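Local coordinates for uncharacterized conserved protein YiiM (Geobacillus stearothermophilus, PDB 5YHH) that probably confers resistance to hydroxylaminopurine, acting as a MOSC-domain oxidoreductase whose putative catalytic site is thought to bind a molybdenum cofactor, at residues 86-91 and 130-135; 103-108 and 201-206; 140-145 and 183-188. All blocks are in the same frame, centred on the assembly; numbering follows the deposited sequence.

Contact 1: 86-91 and 130-135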
loop_
_atom_site.group_PDB
_atom_site.type_symbol
_atom_site.label_atom_id
_atom_site.label_comp_id
_atom_site.label_asym_id
_atom_site.label_seq_id
_atom_site.Cartn_x
_atom_site.Cartn_y
_atom_site.Cartn_z
ATOM N N ALA A 86 12.199 1.385 8.593
ATOM C CA ALA A 86 10.784 1.250 8.754
ATOM C C ALA A 86 10.120 2.598 9.026
ATOM O O ALA A 86 10.560 3.379 9.862
ATOM C CB ALA A 86 10.488 0.195 9.896
ATOM N N GLY A 87 9.073 2.891 8.270
ATOM C CA GLY A 87 8.340 4.158 8.412
ATOM C C GLY A 87 8.739 5.196 7.361
ATOM O O GLY A 87 8.084 6.227 7.177
ATOM N N ALA A 88 9.794 4.896 6.630
ATOM C CA ALA A 88 10.370 5.848 5.686
ATOM C C ALA A 88 9.373 6.248 4.583
ATOM O O ALA A 88 9.449 7.368 4.058
ATOM C CB ALA A 88 11.682 5.255 5.100
ATOM N N PHE A 89 8.450 5.350 4.214
ATOM C CA PHE A 89 7.429 5.683 3.184
ATOM C C PHE A 89 6.069 6.031 3.729
ATOM O O PHE A 89 5.071 6.122 2.988
ATOM C CB PHE A 89 7.369 4.613 2.081
ATOM C CG PHE A 89 8.559 4.705 1.137
ATOM C CD1 PHE A 89 9.839 4.645 1.622
ATOM C CD2 PHE A 89 8.384 4.937 -0.211
ATOM C CE1 PHE A 89 10.932 4.832 0.757
ATOM C CE2 PHE A 89 9.487 5.090 -1.057
ATOM C CZ PHE A 89 10.730 5.040 -0.568
ATOM N N GLY A 90 6.053 6.344 5.021
ATOM C CA GLY A 90 4.839 6.707 5.717
ATOM C C GLY A 90 3.935 5.515 5.898
ATOM O O GLY A 90 2.769 5.687 6.179
ATOM N N GLU A 91 4.465 4.296 5.774
ATOM C CA GLU A 91 3.604 3.109 5.802
ATOM C C GLU A 91 3.167 2.737 7.232
ATOM O O GLU A 91 3.933 2.878 8.169
ATOM C CB GLU A 91 4.277 1.925 5.083
ATOM C CG GLU A 91 5.500 1.283 5.792
ATOM C CD GLU A 91 6.777 2.027 5.766
ATOM O OE1 GLU A 91 6.830 3.192 5.273
ATOM O OE2 GLU A 91 7.797 1.400 6.215
ATOM N N PHE A 130 8.638 15.800 0.287
ATOM C CA PHE A 130 8.977 16.751 1.344
ATOM C C PHE A 130 9.625 16.058 2.550
ATOM O O PHE A 130 10.599 16.574 3.116
ATOM C CB PHE A 130 7.763 17.588 1.766
ATOM C CG PHE A 130 7.526 18.759 0.860
ATOM C CD1 PHE A 130 8.273 19.910 1.008
ATOM C CD2 PHE A 130 6.630 18.674 -0.184
ATOM C CE1 PHE A 130 8.127 20.973 0.145
ATOM C CE2 PHE A 130 6.441 19.745 -1.044
ATOM C CZ PHE A 130 7.195 20.893 -0.886
ATOM N N LYS A 131 9.135 14.884 2.911
ATOM C CA LYS A 131 9.729 14.140 4.028
ATOM C C LYS A 131 11.231 13.933 3.867
ATOM O O LYS A 131 12.005 14.135 4.808
ATOM C CB LYS A 131 9.039 12.788 4.183
ATOM C CG LYS A 131 9.451 11.946 5.422
ATOM C CD LYS A 131 8.594 10.710 5.455
ATOM C CE LYS A 131 9.098 9.661 6.438
ATOM N NZ LYS A 131 9.266 10.198 7.814
ATOM N N HIS A 132 11.631 13.503 2.681
ATOM C CA HIS A 132 13.028 13.167 2.406
ATOM C C HIS A 132 13.782 14.292 1.716
ATOM O O HIS A 132 15.004 14.204 1.476
ATOM C CB HIS A 132 13.065 11.878 1.593
ATOM C CG HIS A 132 12.524 10.706 2.337
ATOM N ND1 HIS A 132 13.153 10.179 3.443
ATOM C CD2 HIS A 132 11.356 10.031 2.211
ATOM C CE1 HIS A 132 12.423 9.188 3.938
ATOM N NE2 HIS A 132 11.339 9.062 3.194
ATOM N N GLN A 133 13.063 15.364 1.380
ATOM C CA GLN A 133 13.641 16.449 0.589
ATOM C C GLN A 133 14.270 15.881 -0.697
ATOM O O GLN A 133 15.421 16.175 -1.031
ATOM C CB GLN A 133 14.686 17.247 1.396
ATOM C CG GLN A 133 14.096 18.062 2.579
ATOM C CD GLN A 133 14.592 19.530 2.628
ATOM O OE1 GLN A 133 15.302 20.022 1.727
ATOM N NE2 GLN A 133 14.187 20.243 3.681
ATOM N N LEU A 134 13.490 15.046 -1.383
ATOM C CA LEU A 134 13.895 14.420 -2.624
ATOM C C LEU A 134 12.828 14.661 -3.683
ATOM O O LEU A 134 11.877 13.885 -3.806
ATOM C CB LEU A 134 14.113 12.924 -2.405
ATOM C CG LEU A 134 15.361 12.516 -1.599
ATOM C CD1 LEU A 134 15.298 10.989 -1.308
ATOM C CD2 LEU A 134 16.651 12.930 -2.291
ATOM N N PRO A 135 12.956 15.753 -4.438
ATOM C CA PRO A 135 11.889 16.037 -5.409
ATOM C C PRO A 135 11.662 14.979 -6.489
ATOM O O PRO A 135 10.583 14.949 -7.093
ATOM C CB PRO A 135 12.333 17.364 -6.081
ATOM C CG PRO A 135 13.504 17.858 -5.343
ATOM C CD PRO A 135 13.966 16.831 -4.354
HETATM O O HOH W 1 8.432 8.281 9.402
#
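His132 and Lys131, neighbours at the C-terminal end of helix 127-132, reach side by side to two successive carbonyls, Ala88 O and Gly87 O, in the loop before strand 93-96. The direct polar link is the hydrogen bond from His132 NE2 to Ala88 O, 2.7 Å long with an N-H...O angle of 162°. The acceptor lies close to the imidazole plane; the donor is tilted 25° from the carbonyl plane.

The second link runs through water. One water donates to Gly87 O at 3.0 Å and accepts from Lys131 NZ at 2.6 Å; the same ammonium also forms a salt bridge with Asp32. An extended lysine chain turns only at its last torsion (chi4 55°), which swings NZ aside to this water.

Van der Waals packing adds little. Lys131 CE passes Ala88 O at 3.3 Å, and the apolar touch is Ala88 CB, 4.2 Å from His132 CE1. Within 130-135, Lys131 CG lies over one face of the neighbouring His132 ring.

Within 86-91, a type I turn from Gly87 to Gly90 presents the carbonyls. The Glu91 carboxylate folds back on it: OE2 accepts from Gly87 N at 2.8 Å, met from above the carboxylate plane, and OE1 from Phe89 N at 2.9 Å on its syn side, through a more bent bond. Thr94 also binds OE2.

Helix end and loop are therefore joined by one direct hydrogen bond and one water bridge more than by apolar packing: imidazole NE2 carries its hydrogen, and Glu91 stands as the second shell that shapes the turn offering the acceptor.

Contact 2: 103-108 and 201-206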
loop_
_atom_site.group_PDB
_atom_site.type_symbol
_atom_site.label_atom_id
_atom_site.label_comp_id
_atom_site.label_asym_id
_atom_site.label_seq_id
_atom_site.Cartn_x
_atom_site.Cartn_y
_atom_site.Cartn_z
ATOM N N VAL A 103 1.920 -9.829 -4.781
ATOM C CA VAL A 103 0.657 -9.508 -4.120
ATOM C C VAL A 103 -0.373 -9.143 -5.191
ATOM O O VAL A 103 -0.083 -8.365 -6.117
ATOM C CB VAL A 103 0.855 -8.345 -3.147
ATOM C CG1 VAL A 103 -0.489 -7.844 -2.580
ATOM C CG2 VAL A 103 1.809 -8.749 -2.049
ATOM N N CYS A 104 -1.576 -9.688 -5.047
ATOM C CA CYS A 104 -2.641 -9.483 -6.022
ATOM C C CYS A 104 -3.824 -8.733 -5.449
ATOM O O CYS A 104 -4.135 -8.835 -4.265
ATOM C CB CYS A 104 -3.118 -10.827 -6.588
ATOM S SG CYS A 104 -1.863 -11.620 -7.611
ATOM N N LEU A 105 -4.498 -8.002 -6.314
ATOM C CA LEU A 105 -5.712 -7.310 -5.949
ATOM C C LEU A 105 -6.687 -8.372 -5.459
ATOM O O LEU A 105 -6.812 -9.431 -6.074
ATOM C CB LEU A 105 -6.263 -6.589 -7.166
ATOM C CG LEU A 105 -7.609 -5.876 -7.000
ATOM C CD1 LEU A 105 -7.518 -4.766 -5.930
ATOM C CD2 LEU A 105 -7.979 -5.343 -8.380
ATOM N N GLY A 106 -7.297 -8.132 -4.309
ATOM C CA GLY A 106 -8.255 -9.069 -3.756
ATOM C C GLY A 106 -7.689 -10.123 -2.837
ATOM O O GLY A 106 -8.466 -10.821 -2.190
ATOM N N ASP A 107 -6.359 -10.249 -2.756
ATOM C CA ASP A 107 -5.741 -11.201 -1.829
ATOM C C ASP A 107 -6.255 -10.891 -0.436
ATOM O O ASP A 107 -6.305 -9.728 -0.025
ATOM C CB ASP A 107 -4.215 -11.053 -1.744
ATOM C CG ASP A 107 -3.443 -11.641 -2.933
ATOM O OD1 ASP A 107 -4.006 -12.277 -3.839
ATOM O OD2 ASP A 107 -2.199 -11.432 -2.949
ATOM N N ILE A 108 -6.609 -11.943 0.296
ATOM C CA ILE A 108 -6.979 -11.835 1.695
ATOM C C ILE A 108 -5.907 -12.473 2.563
ATOM O O ILE A 108 -5.491 -13.634 2.321
ATOM C CB ILE A 108 -8.359 -12.493 1.942
ATOM C CG1 ILE A 108 -9.401 -11.803 1.064
ATOM C CG2 ILE A 108 -8.729 -12.410 3.424
ATOM C CD1 ILE A 108 -10.846 -12.379 1.142
ATOM N N PRO A 201 -14.210 -6.833 -8.061
ATOM C CA PRO A 201 -15.007 -6.377 -6.910
ATOM C C PRO A 201 -14.175 -5.855 -5.723
ATOM O O PRO A 201 -14.677 -5.097 -4.909
ATOM C CB PRO A 201 -15.768 -7.635 -6.500
ATOM C CG PRO A 201 -15.758 -8.498 -7.724
ATOM C CD PRO A 201 -14.477 -8.245 -8.389
ATOM N N ALA A 202 -12.931 -6.282 -5.625
ATOM C CA ALA A 202 -12.028 -5.822 -4.559
ATOM C C ALA A 202 -11.328 -4.473 -4.841
ATOM O O ALA A 202 -10.750 -3.880 -3.921
ATOM C CB ALA A 202 -10.983 -6.895 -4.253
ATOM N N LEU A 203 -11.399 -3.964 -6.073
ATOM C CA LEU A 203 -10.753 -2.663 -6.388
ATOM C C LEU A 203 -11.406 -1.508 -5.619
ATOM O O LEU A 203 -12.640 -1.416 -5.517
ATOM C CB LEU A 203 -10.821 -2.355 -7.879
ATOM C CG LEU A 203 -9.983 -1.170 -8.380
ATOM C CD1 LEU A 203 -8.493 -1.437 -8.205
ATOM C CD2 LEU A 203 -10.311 -0.895 -9.835
ATOM N N SER A 204 -10.575 -0.641 -5.060
ATOM C CA SER A 204 -11.044 0.560 -4.406
ATOM C C SER A 204 -11.943 1.362 -5.381
ATOM O O SER A 204 -11.699 1.367 -6.601
ATOM C CB SER A 204 -9.837 1.389 -3.915
ATOM O OG SER A 204 -9.187 1.986 -5.018
ATOM N N ALA A 205 -12.985 1.999 -4.848
ATOM C CA ALA A 205 -13.924 2.779 -5.663
ATOM C C ALA A 205 -13.214 3.824 -6.526
ATOM O O ALA A 205 -13.532 3.976 -7.692
ATOM C CB ALA A 205 -14.972 3.453 -4.780
ATOM N N SER A 206 -12.242 4.530 -5.961
ATOM C CA SER A 206 -11.580 5.613 -6.700
ATOM C C SER A 206 -10.796 5.107 -7.931
ATOM O O SER A 206 -10.888 5.699 -9.000
ATOM C CB SER A 206 -10.675 6.432 -5.765
ATOM O OG SER A 206 -9.517 5.710 -5.355
#
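The 103-108 loop meets 201-206 through Leu105 and Gly106, which press on Ala202 and Leu203 in a mainly apolar contact, without a hydrogen bond across it.

Val103 leads into the turn, with its backbone hydrogen-bonded to Ile177. Cys104 opens a type II turn that closes at Asp107, whose N reaches Cys104 O at 3.0 Å. The Asp107 carboxylate bonds back to the start of the turn, with Cys104 N meeting OD2 at 2.8 Å from well above the carboxylate plane, in an almost straight bond (172°).

Leu105 carries most of the contact. Its CG is anti to the backbone N (chi1 176°), which sends both methyls toward the other segment. There they divide the work: CD1 rests on the backbone, 3.9 Å from Leu203 CA and equally far from Ala202 O, while CD2 meets Leu203 CD1 at 3.9 Å. Ala202 O has its polar partner elsewhere, accepting a hydrogen bond from Arg152. The two leucine side chains cross at a slant.

Gly106 follows in the third position of the turn, with a positive phi (90°). Its bare CA takes the methyl of Ala202, with Ala202 CB 3.5 Å from Gly106 CA, and the backbones come within 5.0 Å, measured between Gly106 CA and Ala202 CA.

Beyond the turn, Asp107 turns its side chain away from 201-206, to a salt bridge with Arg170 and a bond from Gly171 N. Ile108 enters strand 108-111, bonded to Val168 of strand 165-169. Gly106 and Asp107 pair with Val118 of strand 114-121. Ser204 stands at the N-cap position of helix 205-213, its OG hydrogen-bonded to Gln120 OE1. The Leu105 and Gly106 packing lays the link between helices 191-199 and 205-213 against the turn before strand 108-111, which pairs with edge strand 165-169.

Contact 3: 140-145 and 183-188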
loop_
_atom_site.group_PDB
_atom_site.type_symbol
_atom_site.label_atom_id
_atom_site.label_comp_id
_atom_site.label_asym_id
_atom_site.label_seq_id
_atom_site.Cartn_x
_atom_site.Cartn_y
_atom_site.Cartn_z
ATOM N N ALA A 140 10.553 8.544 -9.344
ATOM C CA ALA A 140 11.257 7.265 -9.175
ATOM C C ALA A 140 10.342 6.114 -8.752
ATOM O O ALA A 140 10.501 4.976 -9.198
ATOM C CB ALA A 140 12.417 7.409 -8.170
ATOM N N ILE A 141 9.417 6.393 -7.857
ATOM C CA ILE A 141 8.459 5.351 -7.431
ATOM C C ILE A 141 7.613 4.901 -8.630
ATOM O O ILE A 141 7.491 3.708 -8.878
ATOM C CB ILE A 141 7.571 5.831 -6.261
ATOM C CG1 ILE A 141 8.407 5.974 -4.986
ATOM C CG2 ILE A 141 6.391 4.856 -6.018
ATOM C CD1 ILE A 141 7.741 6.807 -3.898
ATOM N N CYS A 142 7.076 5.859 -9.389
ATOM C CA CYS A 142 6.317 5.542 -10.584
ATOM C C CYS A 142 7.164 4.818 -11.640
ATOM O O CYS A 142 6.687 3.880 -12.277
ATOM C CB CYS A 142 5.639 6.790 -11.166
ATOM S SG CYS A 142 5.047 6.533 -12.853
ATOM N N GLN A 143 8.431 5.194 -11.796
ATOM C CA GLN A 143 9.289 4.528 -12.767
ATOM C C GLN A 143 9.688 3.103 -12.350
ATOM O O GLN A 143 9.780 2.221 -13.207
ATOM C CB GLN A 143 10.572 5.325 -13.001
ATOM C CG GLN A 143 10.405 6.572 -13.859
ATOM C CD GLN A 143 11.652 7.460 -13.852
ATOM O OE1 GLN A 143 12.430 7.484 -12.875
ATOM N NE2 GLN A 143 11.842 8.206 -14.946
ATOM N N THR A 144 9.952 2.873 -11.061
ATOM C CA THR A 144 10.433 1.572 -10.619
ATOM C C THR A 144 9.285 0.620 -10.300
ATOM O O THR A 144 9.485 -0.594 -10.256
ATOM C CB THR A 144 11.316 1.721 -9.369
ATOM O OG1 THR A 144 10.559 2.354 -8.298
ATOM C CG2 THR A 144 12.539 2.551 -9.701
ATOM N N GLY A 145 8.109 1.167 -9.990
ATOM C CA GLY A 145 6.977 0.359 -9.484
ATOM C C GLY A 145 7.115 -0.061 -8.016
ATOM O O GLY A 145 6.335 -0.902 -7.544
ATOM N N ILE A 183 -0.499 -0.970 -16.006
ATOM C CA ILE A 183 -1.649 -0.546 -16.826
ATOM C C ILE A 183 -1.984 0.921 -16.583
ATOM O O ILE A 183 -2.164 1.685 -17.507
ATOM C CB ILE A 183 -2.936 -1.386 -16.535
ATOM C CG1 ILE A 183 -2.700 -2.883 -16.790
ATOM C CG2 ILE A 183 -4.121 -0.910 -17.407
ATOM C CD1 ILE A 183 -2.241 -3.203 -18.187
ATOM N N TYR A 184 -2.040 1.290 -15.314
ATOM C CA TYR A 184 -2.416 2.630 -14.868
ATOM C C TYR A 184 -1.419 3.714 -15.324
ATOM O O TYR A 184 -1.821 4.787 -15.761
ATOM C CB TYR A 184 -2.533 2.607 -13.330
ATOM C CG TYR A 184 -3.031 3.880 -12.680
ATOM C CD1 TYR A 184 -4.369 4.018 -12.338
ATOM C CD2 TYR A 184 -2.165 4.940 -12.397
ATOM C CE1 TYR A 184 -4.846 5.175 -11.731
ATOM C CE2 TYR A 184 -2.637 6.121 -11.808
ATOM C CZ TYR A 184 -3.979 6.214 -11.470
ATOM O OH TYR A 184 -4.469 7.345 -10.878
ATOM N N TYR A 185 -0.128 3.437 -15.203
ATOM C CA TYR A 185 0.892 4.425 -15.563
ATOM C C TYR A 185 1.361 4.358 -17.018
ATOM O O TYR A 185 1.815 5.376 -17.570
ATOM C CB TYR A 185 2.087 4.329 -14.611
ATOM C CG TYR A 185 1.739 4.784 -13.216
ATOM C CD1 TYR A 185 1.496 6.120 -12.945
ATOM C CD2 TYR A 185 1.631 3.882 -12.183
ATOM C CE1 TYR A 185 1.166 6.539 -11.678
ATOM C CE2 TYR A 185 1.297 4.287 -10.926
ATOM C CZ TYR A 185 1.067 5.610 -10.669
ATOM O OH TYR A 185 0.704 6.004 -9.400
ATOM N N HIS A 186 1.250 3.200 -17.667
ATOM C CA HIS A 186 1.848 3.059 -19.015
ATOM C C HIS A 186 0.881 2.673 -20.138
ATOM O O HIS A 186 1.033 3.151 -21.258
ATOM C CB HIS A 186 3.066 2.140 -18.932
ATOM C CG HIS A 186 4.041 2.565 -17.873
ATOM N ND1 HIS A 186 4.718 3.768 -17.923
ATOM C CD2 HIS A 186 4.429 1.968 -16.724
ATOM C CE1 HIS A 186 5.489 3.886 -16.857
ATOM N NE2 HIS A 186 5.330 2.808 -16.111
ATOM N N GLU A 187 -0.129 1.855 -19.845
ATOM C CA GLU A 187 -1.081 1.408 -20.872
ATOM C C GLU A 187 -2.447 2.083 -20.737
ATOM O O GLU A 187 -3.486 1.416 -20.694
ATOM C CB GLU A 187 -1.215 -0.116 -20.850
ATOM C CG GLU A 187 0.120 -0.844 -21.043
ATOM C CD GLU A 187 -0.051 -2.311 -21.401
ATOM O OE1 GLU A 187 -0.919 -2.615 -22.245
ATOM O OE2 GLU A 187 0.682 -3.162 -20.845
ATOM N N ARG A 188 -2.423 3.417 -20.705
ATOM C CA ARG A 188 -3.631 4.260 -20.593
ATOM C C ARG A 188 -4.625 4.080 -21.750
ATOM O O ARG A 188 -5.777 4.494 -21.637
ATOM C CB ARG A 188 -3.237 5.751 -20.474
ATOM C CG ARG A 188 -2.737 6.182 -19.077
ATOM C CD ARG A 188 -1.796 7.407 -19.171
#
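A cysteine sulfur-aromatic contact, Cys142 against Tyr185, joins the last turns of helices 137-144 and 177-185, and with them the MOSC domain and the C-terminal helical domain. Tyr185 also touches Gln123 and Pro124, just before Cys125, which is oxidised to cysteinesulfonic acid in this crystal; this part of the chain may belong to the putative cofactor site.

Cys142 SG sits over one face of the Tyr185 ring, 4.0 Å from its centroid and 28° off the ring normal. The nearest ring atom is Tyr185 CD1, 3.6 Å from Cys142 SG. With SG anti to its own backbone N (chi1 165°), the torsion puts the sulfur over the ring, displaced toward CD1. The opposite face of that ring takes the edge of Tyr184, whose CD2 stands 3.6 Å above the Tyr185 plane, so the phenol is held between sulfur and ring edge.

Cys142 O lies at the edge of the His186 ring, near its plane, with His186 NE2 4.2 Å away, too long for a hydrogen bond; the imidazole lies over Tyr185 CB. With no hydrogen bond across it, this surface contact probably rests on dispersion and the sulfur-pi interaction.

From the N terminus, 86-91 opens contact 1 and 103-108 opens contact 2 before 130-135 closes the first, so these two cross. Their centres lie 25 Å apart, on opposite sides of the chain's centre. Contact 3 then starts at 140-145, closes at 183-188, and is nested within the long loop that 201-206 finally closes for contact 2. Contact 1 ties parts of the MOSC domain together, whereas contacts 2 and 3 both fasten the C-terminal helices to it, at separate points. Contacts 1 and 3 follow in series through successive helices and touch where Phe89 CE2 packs on Ile141 CD1 at 3.8 Å.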